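Local coordinates for halocarboxylic acid dehalogenase DehI (Pseudomonas putida, PDB 3BJX), which probably hydrolyses the carbon-halogen bond of 2-haloalkanoic acids, releasing halide and leaving a 2-hydroxy acid, at residues R242-V247 with M279-I284; R90-I95 with D299-A304. One frame throughout, in Å; residues are numbered along the deposited sequence.

Contact 1: residues R242-V247 with M279-I284; sequences RARELV and MYQRFI. Unlike the reference sequence in segment 242-247: Arg244 (reference Pro).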
loop_
_atom_site.group_PDB
_atom_site.type_symbol
_atom_site.label_atom_id
_atom_site.label_comp_id
_atom_site.label_asym_id
_atom_site.label_seq_id
_atom_site.Cartn_x
_atom_site.Cartn_y
_atom_site.Cartn_z
ATOM N N ARG A 242 -2.776 -4.768 -14.403
ATOM C CA ARG A 242 -3.810 -4.847 -15.431
ATOM C C ARG A 242 -4.933 -3.821 -15.239
ATOM O O ARG A 242 -5.281 -3.110 -16.179
ATOM C CB ARG A 242 -4.364 -6.268 -15.532
ATOM C CG ARG A 242 -5.363 -6.483 -16.686
ATOM C CD ARG A 242 -4.758 -6.032 -18.005
ATOM N NE ARG A 242 -5.704 -6.161 -19.100
ATOM C CZ ARG A 242 -5.736 -5.352 -20.150
ATOM N NH1 ARG A 242 -4.878 -4.337 -20.234
ATOM N NH2 ARG A 242 -6.628 -5.568 -21.112
ATOM N N ALA A 243 -5.479 -3.747 -14.022
ATOM C CA ALA A 243 -6.462 -2.725 -13.644
ATOM C C ALA A 243 -5.980 -1.294 -13.906
ATOM O O ALA A 243 -6.774 -0.445 -14.285
ATOM C CB ALA A 243 -6.867 -2.891 -12.187
ATOM N N ARG A 244 -4.681 -1.050 -13.699
ATOM C CA ARG A 244 -4.001 0.238 -13.977
ATOM C C ARG A 244 -4.110 0.574 -15.459
ATOM O O ARG A 244 -4.471 1.674 -15.805
ATOM C CB ARG A 244 -2.533 0.198 -13.479
ATOM C CG ARG A 244 -1.671 1.479 -13.642
ATOM C CD ARG A 244 -0.379 1.410 -12.759
ATOM N NE ARG A 244 -0.555 2.004 -11.395
ATOM C CZ ARG A 244 -0.078 1.527 -10.233
ATOM N NH1 ARG A 244 0.621 0.394 -10.185
ATOM N NH2 ARG A 244 -0.321 2.194 -9.114
ATOM N N GLU A 245 -3.833 -0.399 -16.325
ATOM C CA GLU A 245 -3.938 -0.212 -17.770
ATOM C C GLU A 245 -5.390 -0.034 -18.184
ATOM O O GLU A 245 -5.709 0.830 -19.017
ATOM C CB GLU A 245 -3.348 -1.399 -18.535
ATOM C CG GLU A 245 -1.876 -1.670 -18.234
ATOM C CD GLU A 245 -1.427 -3.018 -18.710
ATOM O OE1 GLU A 245 -2.284 -3.860 -19.015
ATOM O OE2 GLU A 245 -0.220 -3.250 -18.778
ATOM N N LEU A 246 -6.263 -0.863 -17.614
ATOM C CA LEU A 246 -7.669 -0.778 -17.921
ATOM C C LEU A 246 -8.218 0.618 -17.608
ATOM O O LEU A 246 -9.019 1.134 -18.393
ATOM C CB LEU A 246 -8.479 -1.906 -17.242
ATOM C CG LEU A 246 -8.290 -3.271 -17.912
ATOM C CD1 LEU A 246 -8.718 -4.402 -17.011
ATOM C CD2 LEU A 246 -9.031 -3.339 -19.240
ATOM N N VAL A 247 -7.797 1.251 -16.504
ATOM C CA VAL A 247 -8.323 2.615 -16.244
ATOM C C VAL A 247 -7.785 3.692 -17.181
ATOM O O VAL A 247 -8.471 4.687 -17.393
ATOM C CB VAL A 247 -8.338 3.100 -14.734
ATOM C CG1 VAL A 247 -8.642 1.955 -13.782
ATOM C CG2 VAL A 247 -7.057 3.862 -14.347
HETATM N N MSE A 279 -3.002 1.496 -0.824
HETATM C CA MSE A 279 -3.338 0.298 -0.068
HETATM C C MSE A 279 -4.547 -0.494 -0.587
HETATM O O MSE A 279 -4.533 -1.721 -0.588
HETATM C CB MSE A 279 -3.587 0.693 1.382
HETATM C CG MSE A 279 -3.800 -0.475 2.290
HETATM SE SE MSE A 279 -3.718 0.094 4.129
HETATM C CE MSE A 279 -5.395 1.158 4.237
ATOM N N TYR A 280 -5.610 0.202 -0.978
ATOM C CA TYR A 280 -6.816 -0.495 -1.423
ATOM C C TYR A 280 -6.717 -1.105 -2.833
ATOM O O TYR A 280 -7.396 -2.074 -3.110
ATOM C CB TYR A 280 -8.112 0.317 -1.200
ATOM C CG TYR A 280 -8.687 0.140 0.191
ATOM C CD1 TYR A 280 -9.330 -1.051 0.565
ATOM C CD2 TYR A 280 -8.570 1.153 1.144
ATOM C CE1 TYR A 280 -9.832 -1.216 1.858
ATOM C CE2 TYR A 280 -9.078 0.999 2.428
ATOM C CZ TYR A 280 -9.698 -0.179 2.776
ATOM O OH TYR A 280 -10.202 -0.298 4.053
ATOM N N GLN A 281 -5.856 -0.576 -3.703
ATOM C CA GLN A 281 -5.516 -1.295 -4.956
ATOM C C GLN A 281 -5.084 -2.736 -4.665
ATOM O O GLN A 281 -5.590 -3.676 -5.273
ATOM C CB GLN A 281 -4.416 -0.578 -5.738
ATOM C CG GLN A 281 -4.738 0.838 -6.164
ATOM C CD GLN A 281 -3.640 1.457 -6.982
ATOM O OE1 GLN A 281 -2.824 2.243 -6.483
ATOM N NE2 GLN A 281 -3.606 1.123 -8.244
ATOM N N ARG A 282 -4.166 -2.896 -3.709
ATOM C CA ARG A 282 -3.594 -4.204 -3.375
ATOM C C ARG A 282 -4.560 -5.045 -2.555
ATOM O O ARG A 282 -4.597 -6.268 -2.703
ATOM C CB ARG A 282 -2.273 -4.046 -2.606
ATOM C CG ARG A 282 -1.079 -3.683 -3.437
ATOM C CD ARG A 282 -1.031 -2.208 -3.793
ATOM N NE ARG A 282 0.127 -1.920 -4.630
ATOM C CZ ARG A 282 0.297 -0.802 -5.319
ATOM N NH1 ARG A 282 -0.592 0.185 -5.228
ATOM N NH2 ARG A 282 1.388 -0.655 -6.067
ATOM N N PHE A 283 -5.338 -4.383 -1.703
ATOM C CA PHE A 283 -6.281 -5.051 -0.814
ATOM C C PHE A 283 -7.367 -5.730 -1.623
ATOM O O PHE A 283 -7.618 -6.942 -1.444
ATOM C CB PHE A 283 -6.854 -4.059 0.211
ATOM C CG PHE A 283 -7.866 -4.665 1.173
ATOM C CD1 PHE A 283 -7.494 -5.010 2.464
ATOM C CD2 PHE A 283 -9.186 -4.874 0.788
ATOM C CE1 PHE A 283 -8.401 -5.559 3.355
ATOM C CE2 PHE A 283 -10.116 -5.425 1.674
ATOM C CZ PHE A 283 -9.714 -5.770 2.956
ATOM N N ILE A 284 -7.991 -4.951 -2.519
ATOM C CA ILE A 284 -9.044 -5.442 -3.416
ATOM C C ILE A 284 -8.509 -6.529 -4.336
ATOM O O ILE A 284 -9.138 -7.585 -4.470
ATOM C CB ILE A 284 -9.646 -4.352 -4.322
ATOM C CG1 ILE A 284 -9.990 -3.076 -3.547
ATOM C CG2 ILE A 284 -10.868 -4.929 -5.094
ATOM C CD1 ILE A 284 -11.241 -3.121 -2.779
#
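The helical backbones at Arg244 and Gln281 stand well apart, with their CA atoms 9.3 Å from each other, so the gap is bridged by long polar side chains alone. Arg244 leaves its helix with CG anti to the backbone N (chi1 -178°) and then bends at chi3 (-91°), which carries the guanidinium across to the amide of Gln281. Gln281 approaches extended beyond CG, and the two chains cross at about a right angle. The amide nitrogen NE2 of Gln281 lies over one face of the Arg244 guanidinium, 3.6 Å from NH2, with the two planes nearly perpendicular (85°). This is a van der Waals contact of two polar groups, neither donating to the other, and their strongest polar partners lie on helix 112-143: Glu141 forms a salt bridge with Arg244 NE, and Ser140 a hydrogen bond with Gln281 OE1. Arg282 comes to the edge of the same guanidinium, its NH2 4.3 Å from Arg244 NH1. The positive charge gathered here is probably offset in part by Glu141, and a sulfate ion, likely from the crystallisation liquor, sits about 4 Å from the Arg244 side chain. Tyr197 of the second subunit packs on Arg244. The contact thus joins helix 230-248 to helix 267-299, and helix 112-143 packs against both, through Thr137 on Ala243 and Val247 and through Leu133 on Ile284.

Contact 2: residues R90-I95 with D299-A304; sequences RSLLNI and DGAEAA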
loop_
_atom_site.group_PDB
_atom_site.type_symbol
_atom_site.label_atom_id
_atom_site.label_comp_id
_atom_site.label_asym_id
_atom_site.label_seq_id
_atom_site.Cartn_x
_atom_site.Cartn_y
_atom_site.Cartn_z
ATOM N N ARG A 90 -8.823 -13.420 -14.933
ATOM C CA ARG A 90 -7.409 -13.478 -14.555
ATOM C C ARG A 90 -7.112 -13.856 -13.095
ATOM O O ARG A 90 -6.000 -14.336 -12.805
ATOM C CB ARG A 90 -6.741 -12.142 -14.827
ATOM C CG ARG A 90 -6.550 -11.811 -16.280
ATOM C CD ARG A 90 -5.850 -10.487 -16.302
ATOM N NE ARG A 90 -5.524 -10.023 -17.634
ATOM C CZ ARG A 90 -4.376 -10.261 -18.246
ATOM N NH1 ARG A 90 -3.443 -11.017 -17.664
ATOM N NH2 ARG A 90 -4.175 -9.742 -19.448
ATOM N N SER A 91 -8.083 -13.643 -12.195
ATOM C CA SER A 91 -7.935 -13.949 -10.753
ATOM C C SER A 91 -7.646 -15.409 -10.413
ATOM O O SER A 91 -7.207 -15.722 -9.292
ATOM C CB SER A 91 -9.171 -13.529 -9.990
ATOM O OG SER A 91 -9.464 -12.178 -10.246
ATOM N N LEU A 92 -7.898 -16.314 -11.348
ATOM C CA LEU A 92 -7.719 -17.723 -11.027
ATOM C C LEU A 92 -6.246 -18.089 -10.804
ATOM O O LEU A 92 -5.374 -17.704 -11.575
ATOM C CB LEU A 92 -8.349 -18.629 -12.089
ATOM C CG LEU A 92 -9.861 -18.725 -12.300
ATOM C CD1 LEU A 92 -10.043 -19.557 -13.554
ATOM C CD2 LEU A 92 -10.616 -19.357 -11.150
ATOM N N LEU A 93 -5.992 -18.821 -9.729
ATOM C CA LEU A 93 -4.672 -19.364 -9.457
ATOM C C LEU A 93 -4.512 -20.747 -10.074
ATOM O O LEU A 93 -5.375 -21.625 -9.937
ATOM C CB LEU A 93 -4.415 -19.427 -7.958
ATOM C CG LEU A 93 -4.275 -18.106 -7.208
ATOM C CD1 LEU A 93 -4.457 -18.342 -5.709
ATOM C CD2 LEU A 93 -2.928 -17.433 -7.500
ATOM N N ASN A 94 -3.398 -20.942 -10.758
ATOM C CA ASN A 94 -3.108 -22.225 -11.371
ATOM C C ASN A 94 -2.463 -23.116 -10.328
ATOM O O ASN A 94 -1.232 -23.235 -10.288
ATOM C CB ASN A 94 -2.161 -22.024 -12.541
ATOM C CG ASN A 94 -2.278 -23.106 -13.568
ATOM O OD1 ASN A 94 -3.377 -23.589 -13.849
ATOM N ND2 ASN A 94 -1.141 -23.497 -14.151
ATOM N N ILE A 95 -3.287 -23.714 -9.470
ATOM C CA ILE A 95 -2.774 -24.433 -8.298
ATOM C C ILE A 95 -2.932 -25.953 -8.408
ATOM O O ILE A 95 -1.925 -26.642 -8.506
ATOM C CB ILE A 95 -3.318 -23.832 -6.960
ATOM C CG1 ILE A 95 -2.576 -22.536 -6.648
ATOM C CG2 ILE A 95 -3.153 -24.788 -5.791
ATOM C CD1 ILE A 95 -3.243 -21.703 -5.598
ATOM N N ASP A 299 -17.132 -24.705 -6.596
ATOM C CA ASP A 299 -17.884 -24.917 -7.836
ATOM C C ASP A 299 -17.024 -25.185 -9.078
ATOM O O ASP A 299 -17.566 -25.519 -10.133
ATOM C CB ASP A 299 -18.737 -23.686 -8.155
ATOM C CG ASP A 299 -19.852 -23.446 -7.163
ATOM O OD1 ASP A 299 -20.254 -24.353 -6.392
ATOM O OD2 ASP A 299 -20.343 -22.308 -7.167
ATOM N N GLY A 300 -15.709 -24.980 -8.985
ATOM C CA GLY A 300 -14.838 -25.125 -10.145
ATOM C C GLY A 300 -14.485 -23.826 -10.858
ATOM O O GLY A 300 -14.979 -22.749 -10.507
ATOM N N ALA A 301 -13.638 -23.946 -11.876
ATOM C CA ALA A 301 -12.973 -22.799 -12.481
ATOM C C ALA A 301 -13.860 -21.964 -13.368
ATOM O O ALA A 301 -13.623 -20.769 -13.521
ATOM C CB ALA A 301 -11.747 -23.250 -13.252
ATOM N N GLU A 302 -14.853 -22.587 -13.992
ATOM C CA GLU A 302 -15.708 -21.857 -14.917
ATOM C C GLU A 302 -16.756 -21.075 -14.156
ATOM O O GLU A 302 -17.017 -19.909 -14.463
ATOM C CB GLU A 302 -16.364 -22.782 -15.933
ATOM C CG GLU A 302 -17.075 -21.993 -16.999
ATOM C CD GLU A 302 -17.833 -22.849 -17.981
ATOM O OE1 GLU A 302 -17.279 -23.118 -19.075
ATOM O OE2 GLU A 302 -18.981 -23.236 -17.661
ATOM N N ALA A 303 -17.351 -21.726 -13.158
ATOM C CA ALA A 303 -18.306 -21.087 -12.265
ATOM C C ALA A 303 -17.645 -19.941 -11.508
ATOM O O ALA A 303 -18.279 -18.925 -11.254
ATOM C CB ALA A 303 -18.879 -22.105 -11.285
ATOM N N ALA A 304 -16.369 -20.116 -11.161
ATOM C CA ALA A 304 -15.621 -19.123 -10.385
ATOM C C ALA A 304 -15.308 -17.866 -11.188
ATOM O O ALA A 304 -15.442 -16.758 -10.678
ATOM C CB ALA A 304 -14.331 -19.727 -9.814
#
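Leu92 reaches Ala301 and Ala304 with CG anti to its own carbonyl carbon (chi1 -68°) and with chi2 at 172°, torsions that spread its two methyl groups over the start of helix 301-305. The branches divide the work. CD1 lies 4.1 Å from Ala301 CB and also rests against the backbone, 3.8 Å from Ala301 O, while CD2 meets Ala304 CB at 4.0 Å. The two alanines are three residues apart, close to one helical turn, and their small methyl groups let the leucine come near the helix; the CA atoms of Leu92 and Ala301 are 7.4 Å apart. Gly300 occupies the N-cap position, and its carbonyl O accepts the first-turn bond from Ala304 N (3.0 Å). Its positive phi (98°) and extended psi would push a side chain against the carbonyl O of Asp299, a conformation suited to glycine. Just before it, Asp299 ties the end of helix 267-299 to Arg119 by a salt bridge and to Tyr123 by a hydrogen bond. Leu92 also packs on Ile292 and Glu296 of helix 267-299, so it touches the helices before and after the turn. With an alanine at this position, the methyl groups of Ala301 and Ala304 would probably lose their hydrophobic mate and a gap would open between loop and helix. Across the contact the chemistry is mainly apolar, with one methyl also resting on the carbonyl O of Ala301, which Ser305 OG hydrogen-bonds; the loop thus rests on a small, undirected methyl contact, with a polar tie from Lys235 NZ to Arg90 O.

In the fold
The centres of contact 1 and contact 2 lie about 19 Å apart in this all-alpha chain. Residues 90-95 come first, then 242-247, 279-284 and 299-304, so both segments of contact 1 fall between the two halves of contact 2. Helix 267-299 provides one side of contact 1 and leads directly, through the turn at Gly300, into helix 301-305 of contact 2. The two also meet directly: Arg242 CG packs 3.7 Å from Arg90 NE, and Glu86 forms salt bridges with both arginines. Contact 1 is buried and lies beside the second subunit, whereas contact 2 is partly buried, further from the chain's centre, and joins an early loop to the C-terminal region.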